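Local coordinates for DNA repair and telomere maintenance protein nbs1 (PDB 3HUF) that forms part of the MRN complex in DNA double-strand break repair, its FHA and BRCT domains binding phosphorylated proteins such as Ctp1, at residues A[51-56]-A[65-70]; A[58-63]-A[146-151]; A[119-124]-A[152-157]. All blocks are in the same frame, centred on the assembly; numbering follows the deposited sequence.

Interaction 1: residues A[51-56]-A[65-70]; sequences TILTPS and PCEFEV
T51 and E69 face each other as an antiparallel hydrogen-bonded pair. T51 N donates to E69 O, and E69 N returns a bond to T51 O at 2.7 Å. I52 and F68 form the next, non-hydrogen-bonded pair. I52 CA is 3.3 Å from E67 O, a CA-H...O contact. L53 N then donates to the same E67 O at 2.8 Å. Beyond L53 the two segments part, and a water joins them, giving a proton to T54 O and taking one from E67 N.

The I52-F68 face is apolar. I52 CG1 lies over one face of the F68 ring, 4.2 Å from its centroid. CD1 of I52 reaches F68 CE1, while CG2 turns to C66 CB at 3.7 Å. CG2 is the branch anti to the backbone N, and CG1 stands beside that N (chi1 -63°). Past the strand end, C66 SG rests against the ring of P55, 3.8 Å from its CD.

Next to the T51-E69 face, the L53 side chain runs beside that of E67, pointing the same way. L53 CD1 packs against both acid groups, with E69 OE2 at 3.5 Å. E67 OE1 and E69 OE2 are 2.7 Å apart, so one acid group probably holds a proton. E69 OE1 also touches CB and CG2 of T51.

W2 meets the F68 ring edge-to-face, and its NE1 donates to C66 O. Strands 48-52 and 68-72 are neighbours in the mixed sheet of the FHA domain. Strand 21-26 lies beyond the first, strand 91-93 beyond the second, and helix 57-62 connects the pair.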
# COMPACT_ATOMS: atom_id res chain seq x y z
N THR A 51 14.68 0.76 17.34
CA THR A 51 13.89 1.99 17.25
C THR A 51 13.46 2.12 15.81
O THR A 51 14.28 2.05 14.90
CB THR A 51 14.69 3.26 17.68
OG1 THR A 51 15.18 3.08 19.01
CG2 THR A 51 13.79 4.50 17.67
N ILE A 52 12.16 2.20 15.60
CA ILE A 52 11.63 2.35 14.26
C ILE A 52 11.10 3.76 14.16
O ILE A 52 10.28 4.18 14.99
CB ILE A 52 10.56 1.29 13.95
CG1 ILE A 52 11.23 -0.09 14.02
CG2 ILE A 52 9.93 1.55 12.57
CD1 ILE A 52 10.29 -1.22 13.94
N LEU A 53 11.59 4.52 13.18
CA LEU A 53 11.08 5.88 13.04
C LEU A 53 9.76 5.83 12.30
O LEU A 53 9.48 4.91 11.57
CB LEU A 53 12.08 6.84 12.37
CG LEU A 53 13.46 6.98 13.02
CD1 LEU A 53 14.32 8.01 12.27
CD2 LEU A 53 13.35 7.31 14.54
N THR A 54 8.97 6.85 12.51
CA THR A 54 7.70 7.06 11.86
C THR A 54 7.97 7.37 10.33
O THR A 54 9.07 7.80 9.96
CB THR A 54 7.06 8.19 12.70
OG1 THR A 54 5.71 7.89 13.11
CG2 THR A 54 7.26 9.53 12.16
N PRO A 55 7.02 7.09 9.43
CA PRO A 55 7.37 7.31 8.01
C PRO A 55 7.42 8.78 7.55
O PRO A 55 6.81 9.64 8.19
CB PRO A 55 6.27 6.55 7.26
CG PRO A 55 5.10 6.52 8.22
CD PRO A 55 5.68 6.49 9.61
N SER A 56 8.15 9.07 6.48
CA SER A 56 8.10 10.41 5.89
C SER A 56 7.18 10.38 4.68
O SER A 56 6.82 9.31 4.20
CB SER A 56 9.49 10.93 5.47
OG SER A 56 10.53 10.35 6.25
N PRO A 65 11.04 1.73 3.39
CA PRO A 65 10.63 1.37 4.73
C PRO A 65 10.84 2.49 5.76
O PRO A 65 11.63 3.43 5.54
CB PRO A 65 11.57 0.20 5.06
CG PRO A 65 12.84 0.55 4.38
CD PRO A 65 12.40 1.20 3.07
N CYS A 66 10.17 2.37 6.90
CA CYS A 66 10.49 3.22 8.04
C CYS A 66 11.91 2.90 8.48
O CYS A 66 12.32 1.72 8.44
CB CYS A 66 9.54 2.94 9.19
SG CYS A 66 7.86 3.52 8.91
N GLU A 67 12.65 3.93 8.87
CA GLU A 67 14.04 3.73 9.32
C GLU A 67 14.05 2.82 10.55
O GLU A 67 13.30 3.04 11.52
CB GLU A 67 14.70 5.07 9.66
CG GLU A 67 16.16 4.94 10.06
CD GLU A 67 16.83 6.27 10.12
OE1 GLU A 67 17.49 6.58 11.15
OE2 GLU A 67 16.67 7.03 9.13
N PHE A 68 14.91 1.81 10.49
CA PHE A 68 15.00 0.81 11.54
C PHE A 68 16.39 0.97 12.16
O PHE A 68 17.41 0.82 11.48
CB PHE A 68 14.83 -0.57 10.89
CG PHE A 68 14.52 -1.71 11.86
CD1 PHE A 68 13.32 -2.41 11.76
CD2 PHE A 68 15.45 -2.10 12.84
CE1 PHE A 68 13.04 -3.47 12.62
CE2 PHE A 68 15.18 -3.17 13.69
CZ PHE A 68 13.97 -3.85 13.58
N GLU A 69 16.44 1.27 13.46
CA GLU A 69 17.71 1.46 14.16
C GLU A 69 17.92 0.38 15.21
O GLU A 69 16.97 -0.08 15.84
CB GLU A 69 17.75 2.85 14.82
CG GLU A 69 17.29 3.92 13.87
CD GLU A 69 17.04 5.26 14.53
OE1 GLU A 69 16.91 5.32 15.76
OE2 GLU A 69 16.98 6.25 13.79
N VAL A 70 19.17 -0.03 15.38
CA VAL A 70 19.55 -1.07 16.34
C VAL A 70 20.70 -0.53 17.18
O VAL A 70 21.70 -0.12 16.63
CB VAL A 70 20.00 -2.37 15.62
CG1 VAL A 70 20.64 -3.36 16.60
CG2 VAL A 70 18.82 -3.03 14.87
O HOH W 1 11.39 6.57 8.77

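Interaction 2: residues A[58-63]-A[146-151]; sequences KDYFTG and DATTHF
Y60 and T148 lie side by side, their side chains pointing the same way. From CB, the Y60 ring is carried out with CG anti to the backbone N (chi1 164°). CD2 of the ring sits over the centre of the F61 ring face, 3.6 Å above its plane. On the other side of the ring's axis, CE1 is 3.6 Å from T148 OG1, and CZ is 3.7 Å from the same oxygen. T148 OG1 approaches the ring obliquely. At the tip, Y60 OH is hydrogen-bonded to R143 O and also lies 3.4 Å from T148 OG1. That OG1 has a weak hydrogen bond with S145 O.

A147 makes the second contact: its CB packs against the backbone at the end of the helix, 3.4 Å from G63 N and 3.6 Å from Y60 O. G63, with positive phi (76°), leaves the helix beside A147 CB. A water receives a proton from D146 N and gives one to F61 O. S145 OG bonds to both Y60 O and A147 N.

This is an interdomain contact: helix 57-62 of the FHA domain packs on the loop leading into strand 150-152 of the first BRCT domain.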
# COMPACT_ATOMS: atom_id res chain seq x y z
N LYS A 58 7.81 11.16 1.64
CA LYS A 58 8.52 10.54 0.53
C LYS A 58 8.35 9.05 0.41
O LYS A 58 8.33 8.54 -0.71
CB LYS A 58 10.00 10.91 0.57
CG LYS A 58 10.82 10.26 1.64
CD LYS A 58 12.16 10.96 1.75
CE LYS A 58 12.99 10.35 2.84
NZ LYS A 58 14.11 11.27 3.20
N ASP A 59 8.20 8.36 1.54
CA ASP A 59 8.10 6.90 1.57
C ASP A 59 6.78 6.44 0.97
O ASP A 59 6.68 5.30 0.48
CB ASP A 59 8.21 6.38 3.00
CG ASP A 59 9.57 6.72 3.65
OD1 ASP A 59 10.61 6.67 2.96
OD2 ASP A 59 9.59 7.05 4.85
N TYR A 60 5.76 7.30 1.03
CA TYR A 60 4.45 7.00 0.40
C TYR A 60 4.63 6.87 -1.12
O TYR A 60 4.00 6.05 -1.77
CB TYR A 60 3.41 8.08 0.72
CG TYR A 60 2.17 8.07 -0.20
CD1 TYR A 60 1.18 7.09 -0.07
CD2 TYR A 60 2.01 9.04 -1.19
CE1 TYR A 60 0.07 7.07 -0.92
CE2 TYR A 60 0.92 9.03 -2.05
CZ TYR A 60 -0.04 8.05 -1.91
OH TYR A 60 -1.11 8.07 -2.75
N PHE A 61 5.55 7.67 -1.68
CA PHE A 61 5.85 7.62 -3.11
C PHE A 61 6.91 6.60 -3.53
O PHE A 61 6.81 6.03 -4.62
CB PHE A 61 6.26 9.01 -3.60
CG PHE A 61 5.17 10.02 -3.50
CD1 PHE A 61 5.12 10.91 -2.43
CD2 PHE A 61 4.17 10.05 -4.45
CE1 PHE A 61 4.09 11.85 -2.36
CE2 PHE A 61 3.16 10.98 -4.37
CZ PHE A 61 3.12 11.88 -3.33
N THR A 62 7.92 6.37 -2.69
CA THR A 62 9.02 5.47 -3.06
C THR A 62 8.75 4.02 -2.66
O THR A 62 9.34 3.09 -3.21
CB THR A 62 10.34 5.88 -2.37
OG1 THR A 62 10.18 5.72 -0.93
CG2 THR A 62 10.69 7.31 -2.69
N GLY A 63 7.89 3.83 -1.68
CA GLY A 63 7.68 2.51 -1.09
C GLY A 63 8.81 2.10 -0.14
O GLY A 63 8.91 0.93 0.24
N ASP A 146 3.21 5.07 -7.28
CA ASP A 146 3.39 3.69 -7.74
C ASP A 146 3.62 2.68 -6.60
O ASP A 146 3.61 1.46 -6.83
CB ASP A 146 4.52 3.61 -8.77
CG ASP A 146 4.16 4.37 -10.04
OD1 ASP A 146 3.00 4.23 -10.51
OD2 ASP A 146 5.02 5.11 -10.57
N ALA A 147 3.76 3.19 -5.37
CA ALA A 147 3.94 2.36 -4.19
C ALA A 147 2.65 2.12 -3.38
O ALA A 147 2.65 1.35 -2.41
CB ALA A 147 5.04 2.95 -3.29
N THR A 148 1.58 2.81 -3.75
CA THR A 148 0.25 2.62 -3.14
C THR A 148 -0.17 1.17 -3.23
O THR A 148 -0.10 0.57 -4.31
CB THR A 148 -0.82 3.45 -3.88
OG1 THR A 148 -0.54 4.83 -3.72
CG2 THR A 148 -2.21 3.18 -3.32
N THR A 149 -0.55 0.60 -2.08
CA THR A 149 -1.15 -0.73 -2.04
C THR A 149 -2.66 -0.68 -1.79
O THR A 149 -3.38 -1.58 -2.20
CB THR A 149 -0.49 -1.62 -0.95
OG1 THR A 149 -0.58 -0.95 0.31
CG2 THR A 149 0.98 -1.88 -1.26
N HIS A 150 -3.14 0.37 -1.10
CA HIS A 150 -4.57 0.46 -0.74
C HIS A 150 -5.06 1.85 -0.99
O HIS A 150 -4.30 2.81 -0.85
CB HIS A 150 -4.79 0.11 0.73
CG HIS A 150 -4.45 -1.30 1.08
ND1 HIS A 150 -3.14 -1.73 1.21
CD2 HIS A 150 -5.23 -2.37 1.33
CE1 HIS A 150 -3.14 -3.02 1.52
NE2 HIS A 150 -4.39 -3.43 1.62
N PHE A 151 -6.34 1.95 -1.34
CA PHE A 151 -6.95 3.22 -1.69
C PHE A 151 -8.23 3.37 -0.90
O PHE A 151 -9.10 2.52 -1.00
CB PHE A 151 -7.26 3.28 -3.19
CG PHE A 151 -7.91 4.57 -3.62
CD1 PHE A 151 -7.14 5.64 -4.01
CD2 PHE A 151 -9.31 4.70 -3.63
CE1 PHE A 151 -7.73 6.84 -4.41
CE2 PHE A 151 -9.91 5.89 -4.02
CZ PHE A 151 -9.13 6.96 -4.42
O HOH W 2 5.37 6.85 -6.86

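Interaction 3: residues A[119-124]-A[152-157]; sequences QFDNPE and VMNRQA
Water between D121 N and V152 O marks the place where two parallel strands begin to separate. The direct bond from D121 N to V152 O is weak, long at 3.2 Å and bent. The water takes a proton from D121 N and gives one to V152 O, each at 2.7 Å. It has a further, weak link to N154 OD1. The strands belong to the four-stranded parallel sheet of the first BRCT domain, where 118-120 and 150-152 are neighbours.

One step back, the pairing is regular. V152 N donates to Q119 O at 2.8 Å in a straight bond, 172° at the hydrogen. F120 and V152 pair in parallel, and their side chains lie side by side on the same face of the sheet. V152 CG2 stands over the centre of the F120 ring, 3.9 Å from the centroid and only 12° off the normal. This branch is beside the backbone N, with CG1 anti to it. M125, L126 and W129 of helix 123-134 also touch F120, so the pair belongs to the packing between sheet and helix.

Past the strand ends, polar side chains take over. N154 crosses D121 and N122 at about a right angle. Its amide plane is 83° from that of N122 and much less steeply turned from the D121 carboxylate. D121 OD2 is hydrogen-bonded to T162 OG1, which ties this turn to the loop before helix 163-170. N122 is the N-cap of helix 123-134. Its OD1 accepts a bond from M125 N and a weak capping bond from E124 N. While OD1 holds the helix start, the CB of N122 faces the second segment: N154 OD1 makes a close van der Waals approach to this carbon, 3.0 Å from N122 CB.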
# COMPACT_ATOMS: atom_id res chain seq x y z
N GLN A 119 -3.43 5.42 -0.08
CA GLN A 119 -3.85 6.66 -0.72
C GLN A 119 -5.27 7.00 -0.29
O GLN A 119 -6.10 6.11 -0.17
CB GLN A 119 -3.79 6.55 -2.25
CG GLN A 119 -4.30 7.82 -2.98
CD GLN A 119 -4.10 7.75 -4.46
OE1 GLN A 119 -4.00 6.66 -5.03
NE2 GLN A 119 -4.02 8.90 -5.12
N PHE A 120 -5.52 8.29 -0.03
CA PHE A 120 -6.85 8.76 0.33
C PHE A 120 -7.42 9.57 -0.81
O PHE A 120 -6.68 10.19 -1.56
CB PHE A 120 -6.80 9.64 1.57
CG PHE A 120 -6.67 8.88 2.85
CD1 PHE A 120 -5.44 8.33 3.22
CD2 PHE A 120 -7.78 8.71 3.69
CE1 PHE A 120 -5.30 7.63 4.42
CE2 PHE A 120 -7.66 8.00 4.88
CZ PHE A 120 -6.42 7.45 5.24
N ASP A 121 -8.74 9.55 -0.95
CA ASP A 121 -9.36 10.26 -2.05
C ASP A 121 -9.74 11.68 -1.66
O ASP A 121 -10.17 12.46 -2.49
CB ASP A 121 -10.58 9.51 -2.53
CG ASP A 121 -10.97 9.89 -3.95
OD1 ASP A 121 -10.11 10.38 -4.72
OD2 ASP A 121 -12.15 9.69 -4.27
N ASN A 122 -9.55 12.02 -0.39
CA ASN A 122 -10.13 13.23 0.15
C ASN A 122 -9.17 13.81 1.17
O ASN A 122 -8.69 13.10 2.04
CB ASN A 122 -11.47 12.83 0.79
CG ASN A 122 -12.22 13.98 1.40
OD1 ASN A 122 -11.88 14.46 2.47
ND2 ASN A 122 -13.29 14.39 0.74
N PRO A 123 -8.87 15.11 1.06
CA PRO A 123 -7.92 15.79 1.94
C PRO A 123 -8.35 15.87 3.41
O PRO A 123 -7.50 15.82 4.30
CB PRO A 123 -7.83 17.20 1.35
CG PRO A 123 -8.46 17.12 -0.00
CD PRO A 123 -9.44 16.02 0.05
N GLU A 124 -9.65 16.00 3.66
CA GLU A 124 -10.17 16.05 5.03
C GLU A 124 -10.09 14.65 5.66
O GLU A 124 -9.85 14.52 6.86
CB GLU A 124 -11.59 16.63 5.09
CG GLU A 124 -12.05 17.03 6.51
CD GLU A 124 -12.90 18.31 6.58
OE1 GLU A 124 -13.38 18.82 5.53
OE2 GLU A 124 -13.08 18.82 7.70
N VAL A 152 -8.34 4.47 -0.15
CA VAL A 152 -9.54 4.74 0.64
C VAL A 152 -10.51 5.60 -0.14
O VAL A 152 -10.25 6.79 -0.30
CB VAL A 152 -9.23 5.51 1.94
CG1 VAL A 152 -10.50 5.59 2.82
CG2 VAL A 152 -8.07 4.85 2.69
N MET A 153 -11.61 5.02 -0.59
CA MET A 153 -12.65 5.80 -1.27
C MET A 153 -13.47 6.54 -0.24
O MET A 153 -13.61 6.06 0.89
CB MET A 153 -13.56 4.90 -2.10
CG MET A 153 -14.02 3.67 -1.36
SD MET A 153 -15.46 2.82 -2.04
CE MET A 153 -15.19 2.87 -3.76
N ASN A 154 -14.02 7.70 -0.62
CA ASN A 154 -15.00 8.38 0.24
C ASN A 154 -16.25 7.54 0.42
O ASN A 154 -16.54 6.66 -0.41
CB ASN A 154 -15.42 9.77 -0.30
CG ASN A 154 -14.23 10.67 -0.62
OD1 ASN A 154 -13.12 10.46 -0.11
ND2 ASN A 154 -14.47 11.67 -1.49
N ARG A 155 -16.97 7.79 1.51
CA ARG A 155 -18.31 7.25 1.73
C ARG A 155 -19.11 7.39 0.45
O ARG A 155 -19.35 8.51 -0.02
CB ARG A 155 -18.99 8.04 2.85
CG ARG A 155 -20.26 7.43 3.41
CD ARG A 155 -20.90 8.38 4.42
NE ARG A 155 -22.17 7.89 4.93
CZ ARG A 155 -22.32 7.31 6.12
NH1 ARG A 155 -21.27 7.17 6.92
NH2 ARG A 155 -23.52 6.88 6.51
N GLN A 156 -19.49 6.26 -0.14
CA GLN A 156 -20.21 6.23 -1.42
C GLN A 156 -21.64 6.66 -1.19
O GLN A 156 -22.59 5.85 -1.30
CB GLN A 156 -20.18 4.83 -2.02
CG GLN A 156 -20.33 4.80 -3.53
CD GLN A 156 -20.43 3.38 -4.08
OE1 GLN A 156 -19.53 2.57 -3.86
NE2 GLN A 156 -21.51 3.09 -4.80
N ALA A 157 -21.81 7.94 -0.89
CA ALA A 157 -23.04 8.43 -0.26
C ALA A 157 -24.27 8.34 -1.18
O ALA A 157 -25.03 9.29 -1.28
CB ALA A 157 -22.81 9.87 0.22
O HOH W 3 -10.39 9.08 1.15

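How the interactions relate
The three contacts run from the FHA domain into the first BRCT domain. Interaction 1 lies in the FHA sheet. Helix 57-62, which connects its two strands, supplies one side of interaction 2, and the two centres are about 16 Å apart. Residues 146-151 of interaction 2 lead directly into residues 152-157 of interaction 3, again about 16 Å away between centres. These two touch through strands 118-120 and 150-152, with Y60 packing on Q119. Along the chain, the segments of 1 and 2 alternate, as do those of 2 and 3. Interaction 1 closes before interaction 3 opens; their centres are about 27 Å apart. Interaction 2 is thus one place where the FHA and first BRCT domains meet.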